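Local coordinates for tRNA threonylcarbamoyladenosine biosynthesis protein TsaB (Pseudomonas aeruginosa, PDB 5BR9) that probably takes part, as a partner of TsaD, in making the threonylcarbamoyladenosine modification at position 37 of tRNAs, at residues Leu12-Thr17 with Glu197-Leu202; Cys22-Leu27 with Pro49-Leu54; Ser34-Ile39 with Ser191-Ala196; Phe70-Gly75 with Ala100-Ala105. All coordinates share one frame; numbering follows the deposited sequence.

Contact 1 of 4, residues Leu12-Thr17 with Glu197-Leu202; sequences LLALDT and EDLLSL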
loop_
_atom_site.group_PDB
_atom_site.type_symbol
_atom_site.label_atom_id
_atom_site.label_comp_id
_atom_site.label_asym_id
_atom_site.label_seq_id
_atom_site.Cartn_x
_atom_site.Cartn_y
_atom_site.Cartn_z
ATOM N N LEU A 12 -1.573 -21.969 -3.007
ATOM C CA LEU A 12 -0.833 -20.755 -2.635
ATOM C C LEU A 12 -0.833 -19.725 -3.746
ATOM O O LEU A 12 -0.592 -20.048 -4.909
ATOM C CB LEU A 12 0.627 -21.080 -2.268
ATOM C CG LEU A 12 0.893 -22.018 -1.097
ATOM C CD1 LEU A 12 2.402 -22.274 -0.945
ATOM C CD2 LEU A 12 0.278 -21.462 0.213
ATOM N N LEU A 13 -1.045 -18.473 -3.360
ATOM C CA LEU A 13 -1.019 -17.343 -4.288
ATOM C C LEU A 13 0.246 -16.521 -4.014
ATOM O O LEU A 13 0.580 -16.231 -2.854
ATOM C CB LEU A 13 -2.291 -16.471 -4.120
ATOM C CG LEU A 13 -2.457 -15.240 -5.014
ATOM C CD1 LEU A 13 -2.578 -15.670 -6.483
ATOM C CD2 LEU A 13 -3.661 -14.386 -4.592
ATOM N N ALA A 14 0.951 -16.163 -5.081
ATOM C CA ALA A 14 2.184 -15.404 -4.965
ATOM C C ALA A 14 2.152 -14.181 -5.868
ATOM O O ALA A 14 1.609 -14.235 -6.970
ATOM C CB ALA A 14 3.385 -16.273 -5.308
ATOM N N LEU A 15 2.666 -13.062 -5.376
ATOM C CA LEU A 15 2.765 -11.865 -6.200
ATOM C C LEU A 15 4.023 -11.041 -5.901
ATOM O O LEU A 15 4.492 -10.979 -4.759
ATOM C CB LEU A 15 1.506 -11.029 -6.083
ATOM C CG LEU A 15 1.070 -10.422 -4.779
ATOM C CD1 LEU A 15 1.807 -9.096 -4.590
ATOM C CD2 LEU A 15 -0.448 -10.228 -4.875
ATOM N N ASP A 16 4.576 -10.420 -6.939
ATOM C CA ASP A 16 5.715 -9.553 -6.741
ATOM C C ASP A 16 5.594 -8.271 -7.570
ATOM O O ASP A 16 5.335 -8.309 -8.768
ATOM C CB ASP A 16 7.007 -10.284 -7.089
ATOM C CG ASP A 16 8.223 -9.583 -6.515
ATOM O OD1 ASP A 16 8.655 -9.973 -5.413
ATOM O OD2 ASP A 16 8.724 -8.624 -7.134
ATOM N N THR A 17 5.793 -7.140 -6.904
ATOM C CA THR A 17 5.727 -5.823 -7.527
ATOM C C THR A 17 6.894 -4.954 -7.107
ATOM O O THR A 17 6.808 -3.732 -7.141
ATOM C CB THR A 17 4.424 -5.087 -7.142
ATOM O OG1 THR A 17 4.334 -5.026 -5.714
ATOM C CG2 THR A 17 3.210 -5.814 -7.675
ATOM N N GLU A 197 6.988 -16.873 -9.940
ATOM C CA GLU A 197 7.159 -18.329 -10.024
ATOM C C GLU A 197 8.163 -18.841 -8.982
ATOM O O GLU A 197 7.964 -19.884 -8.348
ATOM C CB GLU A 197 7.604 -18.744 -11.422
ATOM C CG GLU A 197 7.920 -20.226 -11.524
ATOM C CD GLU A 197 8.295 -20.671 -12.923
ATOM O OE1 GLU A 197 8.333 -19.825 -13.842
ATOM O OE2 GLU A 197 8.549 -21.879 -13.100
ATOM N N ASP A 198 9.249 -18.102 -8.801
ATOM C CA ASP A 198 10.279 -18.511 -7.852
ATOM C C ASP A 198 9.916 -18.078 -6.431
ATOM O O ASP A 198 10.276 -18.754 -5.456
ATOM C CB ASP A 198 11.629 -17.959 -8.301
ATOM C CG ASP A 198 11.943 -18.355 -9.734
ATOM O OD1 ASP A 198 12.181 -19.564 -9.982
ATOM O OD2 ASP A 198 11.901 -17.472 -10.620
ATOM N N LEU A 199 9.167 -16.980 -6.323
ATOM C CA LEU A 199 8.549 -16.604 -5.051
ATOM C C LEU A 199 7.641 -17.732 -4.568
ATOM O O LEU A 199 7.651 -18.093 -3.393
ATOM C CB LEU A 199 7.745 -15.315 -5.200
ATOM C CG LEU A 199 6.765 -14.964 -4.074
ATOM C CD1 LEU A 199 7.503 -14.791 -2.783
ATOM C CD2 LEU A 199 6.036 -13.673 -4.421
ATOM N N LEU A 200 6.877 -18.295 -5.501
ATOM C CA LEU A 200 5.965 -19.405 -5.224
ATOM C C LEU A 200 6.719 -20.636 -4.701
ATOM O O LEU A 200 6.298 -21.255 -3.725
ATOM C CB LEU A 200 5.166 -19.749 -6.486
ATOM C CG LEU A 200 4.054 -20.780 -6.333
ATOM C CD1 LEU A 200 2.977 -20.299 -5.367
ATOM C CD2 LEU A 200 3.445 -21.096 -7.703
ATOM N N SER A 201 7.848 -20.971 -5.316
ATOM C CA SER A 201 8.701 -22.051 -4.805
ATOM C C SER A 201 9.095 -21.821 -3.343
ATOM O O SER A 201 8.916 -22.703 -2.480
ATOM C CB SER A 201 9.967 -22.185 -5.652
ATOM O OG SER A 201 9.629 -22.452 -7.002
ATOM N N LEU A 202 9.601 -20.626 -3.063
ATOM C CA LEU A 202 10.042 -20.263 -1.712
ATOM C C LEU A 202 8.872 -20.279 -0.710
ATOM O O LEU A 202 9.018 -20.780 0.410
ATOM C CB LEU A 202 10.738 -18.885 -1.736
ATOM C CG LEU A 202 12.081 -18.918 -2.487
ATOM C CD1 LEU A 202 12.702 -17.517 -2.726
ATOM C CD2 LEU A 202 13.065 -19.799 -1.727
#
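The flat groups at this contact are the peptide units of strand 12-16, met by aliphatic branches of Leu-199 and Leu-200; no aromatic ring takes part. Leu-199 CD2 presses tightly on the backbone, 3.1 Å from Leu-15 O, and also lies 3.6 Å from Leu-15 N. One residue further on, Asp-16 comes near Leu-199 CD2 with its CB, and its OD2 is hydrogen-bonded with Ser-18 OG. Leu-200 CD1 rests 3.6 Å from Leu-12 O and 4.0 Å from Leu-12 CB. Between the two leucines sits the methyl of Ala-14, 3.8 Å from Leu-199 CD2 and 4.0 Å from Leu-200 CD1, and this small side chain lets the backbones approach to 5.5 Å between Ala-14 CA and Leu-200 CA. Leu-199 has CG opposite its own backbone N (chi1 165°), which brings CD2 against the backbone of Leu-15. The helix runs at 133° to the strand, and the interface is buried; aliphatic branches meet one another and the backbone of the strand. Leu-199 also touches Ile-106 of helix 103-115. A C-terminal helix laid over the central strand of a 3-2-1-4-5 mixed sheet fits the ribonuclease H-like, actin-type ATPase fold of the Kae1/TsaD family.

Contact 2 of 4, residues Cys22-Leu27 with Pro49-Leu54; sequences CSVALL and PMVRDL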
loop_
_atom_site.group_PDB
_atom_site.type_symbol
_atom_site.label_atom_id
_atom_site.label_comp_id
_atom_site.label_asym_id
_atom_site.label_seq_id
_atom_site.Cartn_x
_atom_site.Cartn_y
_atom_site.Cartn_z
ATOM N N CYS A 22 5.846 -6.884 -12.918
ATOM C CA CYS A 22 4.719 -7.260 -12.096
ATOM C C CYS A 22 4.392 -8.727 -12.381
ATOM O O CYS A 22 4.210 -9.120 -13.536
ATOM C CB CYS A 22 3.516 -6.358 -12.376
ATOM S SG CYS A 22 2.133 -6.648 -11.255
ATOM N N SER A 23 4.353 -9.564 -11.358
ATOM C CA SER A 23 4.107 -10.966 -11.646
ATOM C C SER A 23 3.304 -11.648 -10.551
ATOM O O SER A 23 3.307 -11.218 -9.384
ATOM C CB SER A 23 5.429 -11.703 -11.888
ATOM O OG SER A 23 6.218 -11.742 -10.725
ATOM N N VAL A 24 2.570 -12.682 -10.960
ATOM C CA VAL A 24 1.691 -13.412 -10.068
ATOM C C VAL A 24 1.853 -14.898 -10.355
ATOM O O VAL A 24 2.128 -15.305 -11.479
ATOM C CB VAL A 24 0.219 -12.954 -10.233
ATOM C CG1 VAL A 24 0.076 -11.449 -9.926
ATOM C CG2 VAL A 24 -0.284 -13.256 -11.643
ATOM N N ALA A 25 1.675 -15.724 -9.345
ATOM C CA ALA A 25 1.836 -17.150 -9.556
ATOM C C ALA A 25 0.887 -17.877 -8.632
ATOM O O ALA A 25 0.449 -17.333 -7.610
ATOM C CB ALA A 25 3.290 -17.583 -9.332
ATOM N N LEU A 26 0.531 -19.089 -9.025
ATOM C CA LEU A 26 -0.444 -19.864 -8.291
ATOM C C LEU A 26 -0.018 -21.307 -8.237
ATOM O O LEU A 26 0.357 -21.888 -9.269
ATOM C CB LEU A 26 -1.812 -19.735 -8.949
ATOM C CG LEU A 26 -2.918 -20.543 -8.285
ATOM C CD1 LEU A 26 -3.272 -19.913 -6.959
ATOM C CD2 LEU A 26 -4.127 -20.577 -9.180
ATOM N N LEU A 27 -0.078 -21.875 -7.033
ATOM C CA LEU A 27 0.134 -23.307 -6.835
ATOM C C LEU A 27 -1.225 -23.900 -6.542
ATOM O O LEU A 27 -1.959 -23.387 -5.689
ATOM C CB LEU A 27 1.110 -23.618 -5.689
ATOM C CG LEU A 27 1.246 -25.102 -5.306
ATOM C CD1 LEU A 27 1.993 -25.891 -6.377
ATOM C CD2 LEU A 27 1.914 -25.307 -3.938
ATOM N N PRO A 49 -5.996 -7.075 -11.593
ATOM C CA PRO A 49 -6.479 -7.812 -12.769
ATOM C C PRO A 49 -5.584 -9.006 -13.149
ATOM O O PRO A 49 -6.093 -10.012 -13.656
ATOM C CB PRO A 49 -6.489 -6.749 -13.880
ATOM C CG PRO A 49 -6.609 -5.440 -13.152
ATOM C CD PRO A 49 -5.870 -5.628 -11.852
ATOM N N MET A 50 -4.278 -8.909 -12.921
ATOM C CA MET A 50 -3.419 -10.058 -13.199
ATOM C C MET A 50 -3.821 -11.242 -12.320
ATOM O O MET A 50 -3.820 -12.388 -12.772
ATOM C CB MET A 50 -1.949 -9.718 -12.997
ATOM C CG MET A 50 -1.335 -8.962 -14.166
ATOM S SD MET A 50 0.444 -8.694 -13.973
ATOM C CE MET A 50 0.971 -10.371 -13.725
ATOM N N VAL A 51 -4.186 -10.949 -11.074
ATOM C CA VAL A 51 -4.611 -11.973 -10.132
ATOM C C VAL A 51 -5.926 -12.603 -10.562
ATOM O O VAL A 51 -6.056 -13.840 -10.571
ATOM C CB VAL A 51 -4.718 -11.404 -8.712
ATOM C CG1 VAL A 51 -5.394 -12.416 -7.776
ATOM C CG2 VAL A 51 -3.314 -11.050 -8.189
ATOM N N ARG A 52 -6.895 -11.761 -10.931
ATOM C CA ARG A 52 -8.193 -12.257 -11.370
ATOM C C ARG A 52 -7.989 -13.196 -12.561
ATOM O O ARG A 52 -8.523 -14.305 -12.583
ATOM C CB ARG A 52 -9.126 -11.083 -11.716
ATOM C CG ARG A 52 -10.483 -11.426 -12.349
ATOM C CD ARG A 52 -11.233 -12.560 -11.639
ATOM N NE ARG A 52 -11.328 -12.406 -10.189
ATOM C CZ ARG A 52 -11.606 -13.411 -9.367
ATOM N NH1 ARG A 52 -11.804 -14.615 -9.873
ATOM N NH2 ARG A 52 -11.676 -13.219 -8.056
ATOM N N ASP A 53 -7.196 -12.751 -13.533
ATOM C CA ASP A 53 -6.951 -13.535 -14.748
ATOM C C ASP A 53 -6.283 -14.874 -14.451
ATOM O O ASP A 53 -6.621 -15.893 -15.061
ATOM C CB ASP A 53 -6.084 -12.749 -15.740
ATOM C CG ASP A 53 -6.835 -11.605 -16.412
ATOM O OD1 ASP A 53 -8.072 -11.490 -16.240
ATOM O OD2 ASP A 53 -6.169 -10.807 -17.106
ATOM N N LEU A 54 -5.321 -14.861 -13.537
ATOM C CA LEU A 54 -4.589 -16.069 -13.182
ATOM C C LEU A 54 -5.535 -17.073 -12.518
ATOM O O LEU A 54 -5.592 -18.250 -12.898
ATOM C CB LEU A 54 -3.428 -15.742 -12.248
ATOM C CG LEU A 54 -2.534 -16.920 -11.846
ATOM C CD1 LEU A 54 -1.724 -17.400 -13.032
ATOM C CD2 LEU A 54 -1.607 -16.548 -10.697
#
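Strand 22-27 and helix 49-54 run in nearly the same direction, 29° apart with axes 8.5 Å from each other, and Val-24 faces Val-51 at the point where the backbones come close. Val-24 is the pivot. Its CG1 meets Val-51 CG2 at 3.8 Å, while its CG2 is wedged between Leu-54 CD2 at 3.7 Å and Met-50 CE at 3.8 Å. Leu-54 and Val-24 lie alongside each other, pointing opposite ways, and Leu-54 ends with CD2 pressed on the strand, 3.6 Å from Leu-26 CB and 3.5 Å from Ala-25 C. Met-50 is bent at its thioether (chi3 55°), which folds the terminal CE back to within 3.5 Å of Cys-22 O. The two sulfurs also meet, Cys-22 SG 3.8 Å from Met-50 SD. Everything that touches here is buried and apolar apart from backbone carbonyls. Ser-23 and Ala-25 point to the other face of the sheet. The outer side of the helix meets the second subunit, Val-51 and Arg-52 packing on Phe-92 of that chain. The contact packs helix 43-58 on the first strand of the hairpin 21-28/31-38, consistent with an actin-like ATPase fold.

Contact 3 of 4, residues Ser34-Ile39 with Ser191-Ala196; sequences SHYEVI and SLLPHA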
loop_
_atom_site.group_PDB
_atom_site.type_symbol
_atom_site.label_atom_id
_atom_site.label_comp_id
_atom_site.label_asym_id
_atom_site.label_seq_id
_atom_site.Cartn_x
_atom_site.Cartn_y
_atom_site.Cartn_z
ATOM N N SER A 34 2.051 -19.183 -13.701
ATOM C CA SER A 34 2.497 -17.814 -13.445
ATOM C C SER A 34 2.309 -16.911 -14.646
ATOM O O SER A 34 2.167 -17.384 -15.774
ATOM C CB SER A 34 3.974 -17.775 -13.010
ATOM O OG SER A 34 4.846 -18.178 -14.056
ATOM N N HIS A 35 2.291 -15.607 -14.373
ATOM C CA HIS A 35 2.292 -14.610 -15.433
ATOM C C HIS A 35 3.134 -13.410 -15.010
ATOM O O HIS A 35 3.188 -13.039 -13.835
ATOM C CB HIS A 35 0.863 -14.201 -15.803
ATOM C CG HIS A 35 0.121 -15.256 -16.575
ATOM N ND1 HIS A 35 0.389 -15.539 -17.898
ATOM C CD2 HIS A 35 -0.860 -16.111 -16.199
ATOM C CE1 HIS A 35 -0.401 -16.516 -18.306
ATOM N NE2 HIS A 35 -1.164 -16.883 -17.292
ATOM N N TYR A 36 3.813 -12.831 -15.991
ATOM C CA TYR A 36 4.866 -11.860 -15.751
ATOM C C TYR A 36 4.782 -10.737 -16.798
ATOM O O TYR A 36 4.710 -11.005 -17.991
ATOM C CB TYR A 36 6.213 -12.606 -15.798
ATOM C CG TYR A 36 7.506 -11.831 -15.606
ATOM C CD1 TYR A 36 8.188 -11.870 -14.388
ATOM C CD2 TYR A 36 8.089 -11.134 -16.661
ATOM C CE1 TYR A 36 9.400 -11.198 -14.212
ATOM C CE2 TYR A 36 9.300 -10.452 -16.492
ATOM C CZ TYR A 36 9.952 -10.487 -15.270
ATOM O OH TYR A 36 11.154 -9.822 -15.110
ATOM N N GLU A 37 4.762 -9.484 -16.348
ATOM C CA GLU A 37 4.733 -8.344 -17.269
ATOM C C GLU A 37 5.674 -7.230 -16.812
ATOM O O GLU A 37 5.754 -6.942 -15.621
ATOM C CB GLU A 37 3.318 -7.778 -17.395
ATOM C CG GLU A 37 2.335 -8.660 -18.135
ATOM C CD GLU A 37 0.937 -8.056 -18.188
ATOM O OE1 GLU A 37 0.793 -6.822 -18.023
ATOM O OE2 GLU A 37 -0.021 -8.829 -18.383
ATOM N N VAL A 38 6.374 -6.592 -17.749
ATOM C CA VAL A 38 7.104 -5.379 -17.400
ATOM C C VAL A 38 6.183 -4.191 -17.664
ATOM O O VAL A 38 5.769 -3.951 -18.793
ATOM C CB VAL A 38 8.463 -5.254 -18.154
ATOM C CG1 VAL A 38 9.407 -6.378 -17.736
ATOM C CG2 VAL A 38 8.277 -5.262 -19.645
ATOM N N ILE A 39 5.833 -3.475 -16.596
ATOM C CA ILE A 39 4.915 -2.345 -16.684
ATOM C C ILE A 39 5.243 -1.317 -15.610
ATOM O O ILE A 39 4.698 -1.364 -14.502
ATOM C CB ILE A 39 3.434 -2.796 -16.572
ATOM C CG1 ILE A 39 3.268 -3.912 -15.531
ATOM C CG2 ILE A 39 2.881 -3.217 -17.930
ATOM C CD1 ILE A 39 2.353 -3.533 -14.381
ATOM N N SER A 191 20.806 -7.955 -15.057
ATOM C CA SER A 191 19.460 -7.509 -15.412
ATOM C C SER A 191 18.359 -8.444 -14.878
ATOM O O SER A 191 17.168 -8.199 -15.083
ATOM C CB SER A 191 19.336 -7.348 -16.923
ATOM O OG SER A 191 19.160 -8.612 -17.524
ATOM N N LEU A 192 18.751 -9.504 -14.185
ATOM C CA LEU A 192 17.764 -10.438 -13.622
ATOM C C LEU A 192 16.908 -9.821 -12.516
ATOM O O LEU A 192 17.419 -9.174 -11.589
ATOM C CB LEU A 192 18.454 -11.690 -13.072
ATOM C CG LEU A 192 17.502 -12.874 -12.893
ATOM C CD1 LEU A 192 17.084 -13.465 -14.266
ATOM C CD2 LEU A 192 18.125 -13.921 -11.974
ATOM N N LEU A 193 15.605 -10.064 -12.615
ATOM C CA LEU A 193 14.605 -9.504 -11.721
ATOM C C LEU A 193 13.855 -10.638 -10.991
ATOM O O LEU A 193 13.930 -11.785 -11.407
ATOM C CB LEU A 193 13.626 -8.625 -12.520
ATOM C CG LEU A 193 14.214 -7.403 -13.246
ATOM C CD1 LEU A 193 13.124 -6.612 -13.970
ATOM C CD2 LEU A 193 14.967 -6.490 -12.256
ATOM N N PRO A 194 13.180 -10.322 -9.870
ATOM C CA PRO A 194 12.334 -11.292 -9.170
ATOM C C PRO A 194 11.195 -11.802 -10.046
ATOM O O PRO A 194 10.726 -11.078 -10.897
ATOM C CB PRO A 194 11.784 -10.489 -7.989
ATOM C CG PRO A 194 12.788 -9.445 -7.754
ATOM C CD PRO A 194 13.294 -9.061 -9.111
ATOM N N HIS A 195 10.769 -13.036 -9.833
ATOM C CA HIS A 195 9.703 -13.647 -10.616
ATOM C C HIS A 195 8.777 -14.399 -9.639
ATOM O O HIS A 195 9.244 -15.171 -8.793
ATOM C CB HIS A 195 10.314 -14.572 -11.661
ATOM C CG HIS A 195 9.386 -14.986 -12.752
ATOM N ND1 HIS A 195 8.202 -15.651 -12.515
ATOM C CD2 HIS A 195 9.503 -14.895 -14.097
ATOM C CE1 HIS A 195 7.606 -15.906 -13.666
ATOM N NE2 HIS A 195 8.380 -15.467 -14.642
ATOM N N ALA A 196 7.474 -14.153 -9.723
ATOM C CA ALA A 196 6.520 -14.769 -8.799
ATOM C C ALA A 196 6.589 -16.299 -8.811
ATOM O O ALA A 196 6.286 -16.951 -7.805
ATOM C CB ALA A 196 5.117 -14.308 -9.119
#
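His-195 ND1 caps the start of helix 196-208 by accepting from Glu-197 N, and this grip fixes the rotation of the imidazole that Tyr-36 and Ser-34 meet. Tyr-36 lies against one face of the histidine ring, the two rings nearly parallel (15°) but displaced, with centroids 4.6 Å apart and hardly any overlap. The near atom is Tyr-36 CD1, 3.3 Å from His-195 CD2 and set toward the rim of the imidazole. Ser-34 approaches the same imidazole at its edge, with OG 3.6 Å from His-195 CE1. Tyr-36 reaches the loop with CG opposite the backbone N (chi1 179°). Pro-194 O then lies in the plane of the phenol ring at its edge, 3.6 Å from Tyr-36 CE1, while the phenol oxygen reaches the aliphatic side of Leu-193, OH to CB 3.8 Å, the two side chains crossing at about a right angle. Arg-110 of helix 103-115 touches the side chains of Tyr-36 and His-195 and bonds to Leu-193 O. The loop between strand 187-189 and helix 196-208 is draped on 31-38, an edge strand of the sheet in this chain, with strand 21-28 alongside and Ser-23 OG holding Ala-196 N at the helix start.

Contact 4 of 4, residues Phe70-Gly75 with Ala100-Ala105; sequences FGRGPG and AVSDLA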
loop_
_atom_site.group_PDB
_atom_site.type_symbol
_atom_site.label_atom_id
_atom_site.label_comp_id
_atom_site.label_asym_id
_atom_site.label_seq_id
_atom_site.Cartn_x
_atom_site.Cartn_y
_atom_site.Cartn_z
ATOM N N PHE A 70 4.309 -12.771 -0.828
ATOM C CA PHE A 70 4.712 -11.598 -1.594
ATOM C C PHE A 70 6.196 -11.279 -1.368
ATOM O O PHE A 70 6.744 -11.601 -0.316
ATOM C CB PHE A 70 3.864 -10.377 -1.219
ATOM C CG PHE A 70 4.080 -9.898 0.186
ATOM C CD1 PHE A 70 4.899 -8.798 0.441
ATOM C CD2 PHE A 70 3.478 -10.542 1.252
ATOM C CE1 PHE A 70 5.106 -8.359 1.740
ATOM C CE2 PHE A 70 3.682 -10.102 2.555
ATOM C CZ PHE A 70 4.492 -9.024 2.800
ATOM N N GLY A 71 6.829 -10.634 -2.346
ATOM C CA GLY A 71 8.166 -10.130 -2.163
ATOM C C GLY A 71 8.159 -8.886 -1.286
ATOM O O GLY A 71 7.530 -7.889 -1.626
ATOM N N ARG A 72 8.854 -8.932 -0.154
ATOM C CA ARG A 72 8.824 -7.818 0.795
ATOM C C ARG A 72 9.969 -6.837 0.558
ATOM O O ARG A 72 10.305 -6.038 1.426
ATOM C CB ARG A 72 8.866 -8.347 2.234
ATOM C CG ARG A 72 9.978 -9.366 2.515
ATOM C CD ARG A 72 11.276 -8.711 2.972
ATOM N NE ARG A 72 12.161 -9.670 3.628
ATOM C CZ ARG A 72 13.489 -9.648 3.535
ATOM N NH1 ARG A 72 14.088 -8.726 2.793
ATOM N NH2 ARG A 72 14.220 -10.559 4.177
ATOM N N GLY A 73 10.561 -6.895 -0.625
ATOM C CA GLY A 73 11.728 -6.096 -0.915
ATOM C C GLY A 73 12.979 -6.899 -0.594
ATOM O O GLY A 73 12.890 -8.073 -0.220
ATOM N N PRO A 74 14.153 -6.274 -0.714
ATOM C CA PRO A 74 14.290 -4.868 -1.098
ATOM C C PRO A 74 14.039 -4.622 -2.586
ATOM O O PRO A 74 14.021 -5.564 -3.375
ATOM C CB PRO A 74 15.736 -4.561 -0.724
ATOM C CG PRO A 74 16.444 -5.880 -0.883
ATOM C CD PRO A 74 15.458 -6.914 -0.466
ATOM N N GLY A 75 13.855 -3.355 -2.950
ATOM C CA GLY A 75 13.499 -2.975 -4.307
ATOM C C GLY A 75 12.922 -1.573 -4.312
ATOM O O GLY A 75 13.358 -0.728 -3.541
ATOM N N ALA A 100 5.867 -13.279 3.961
ATOM C CA ALA A 100 6.807 -12.287 3.463
ATOM C C ALA A 100 8.093 -13.002 3.011
ATOM O O ALA A 100 8.667 -13.787 3.748
ATOM C CB ALA A 100 7.106 -11.258 4.530
ATOM N N VAL A 101 8.524 -12.752 1.780
ATOM C CA VAL A 101 9.686 -13.421 1.229
ATOM C C VAL A 101 10.636 -12.394 0.626
ATOM O O VAL A 101 10.221 -11.473 -0.098
ATOM C CB VAL A 101 9.283 -14.469 0.173
ATOM C CG1 VAL A 101 10.508 -15.094 -0.457
ATOM C CG2 VAL A 101 8.388 -15.537 0.780
ATOM N N SER A 102 11.915 -12.560 0.927
ATOM C CA SER A 102 12.921 -11.650 0.442
ATOM C C SER A 102 13.072 -11.695 -1.063
ATOM O O SER A 102 13.172 -12.760 -1.650
ATOM C CB SER A 102 14.279 -11.964 1.094
ATOM O OG SER A 102 15.293 -11.272 0.406
ATOM N N ASP A 103 13.166 -10.523 -1.683
ATOM C CA ASP A 103 13.428 -10.464 -3.104
ATOM C C ASP A 103 14.845 -10.896 -3.491
ATOM O O ASP A 103 15.069 -11.314 -4.625
ATOM C CB ASP A 103 13.134 -9.065 -3.625
ATOM C CG ASP A 103 11.641 -8.877 -3.906
ATOM O OD1 ASP A 103 10.940 -8.232 -3.112
ATOM O OD2 ASP A 103 11.169 -9.387 -4.938
ATOM N N LEU A 104 15.793 -10.814 -2.558
ATOM C CA LEU A 104 17.138 -11.361 -2.798
ATOM C C LEU A 104 17.058 -12.896 -2.904
ATOM O O LEU A 104 17.646 -13.500 -3.813
ATOM C CB LEU A 104 18.112 -10.926 -1.670
ATOM C CG LEU A 104 18.439 -9.416 -1.626
ATOM C CD1 LEU A 104 19.026 -8.985 -0.297
ATOM C CD2 LEU A 104 19.381 -8.997 -2.770
ATOM N N ALA A 105 16.296 -13.522 -2.005
ATOM C CA ALA A 105 16.053 -14.971 -2.088
ATOM C C ALA A 105 15.351 -15.319 -3.391
ATOM O O ALA A 105 15.725 -16.289 -4.060
ATOM C CB ALA A 105 15.229 -15.470 -0.888
#
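Three backbone hydrogen bonds and one to the Asp-103 carboxylate join Phe-70 to Gly-73 with Val-101 to Asp-103. Two are of parallel-sheet type: Val-101 N gives to Phe-70 O at 3.0 Å, then Arg-72 N to Val-101 O at 2.9 Å. Further along, Gly-73 and Asp-103 bond reciprocally. Gly-73 N reaches Asp-103 OD1 at 2.8 Å, close to the C-O axis, and Asp-103 N gives to Gly-73 O at 2.9 Å, nearly straight (178°) but from above the carbonyl plane. A CA-H...O contact adds to these, Gly-71 CA to Val-101 O at 3.2 Å. The Phe-70 ring receives Ala-100 CA over one face, a CH-pi contact of 4.3 Å to the centroid. The Arg-72 guanidinium has Ser-102 CB over a face, NH2 to CB 3.4 Å; Glu-149 binds Arg-72 NH1 and Ser-102 OG. Apolar packing sets Pro-74, after a cis peptide bond, across Leu-104, Pro-74 CD 4.1 Å from Leu-104 CG. Ser-102 OG also caps helix 103-115 through weak bonds to Leu-104 N and Ala-105 N. The contact closes the beta-alpha-beta unit of strand 67-71, helix 77-94 and strand 98-101; helix 196-208 covers Val-101, and strand 131-139 of the second sheet borders Leu-104.

Overall arrangement
All four contacts reach the five-stranded sheet ordered 31-38, 21-28, 12-16, 67-71, 98-101. Helix 43-58 (contact 2) covers one face; helix 196-208 (contact 1) and the loop before it (contact 3) lie over the other. Contact 1 is central, its centre about 10 or 11 Å from each of the others; contacts 2 and 4 are farthest apart, about 17 Å between centres, without touching. Along the chain, contact 1 encloses the rest, contacts 2 and 3 interlock, and contact 4 falls within contact 3. The C-terminal part thus returns to the N-terminal sheet, where the carboxylates of Asp-16 and Asp-103 come together beside Pro-194, Asp-103 also touching Ile-124 of strand 119-125.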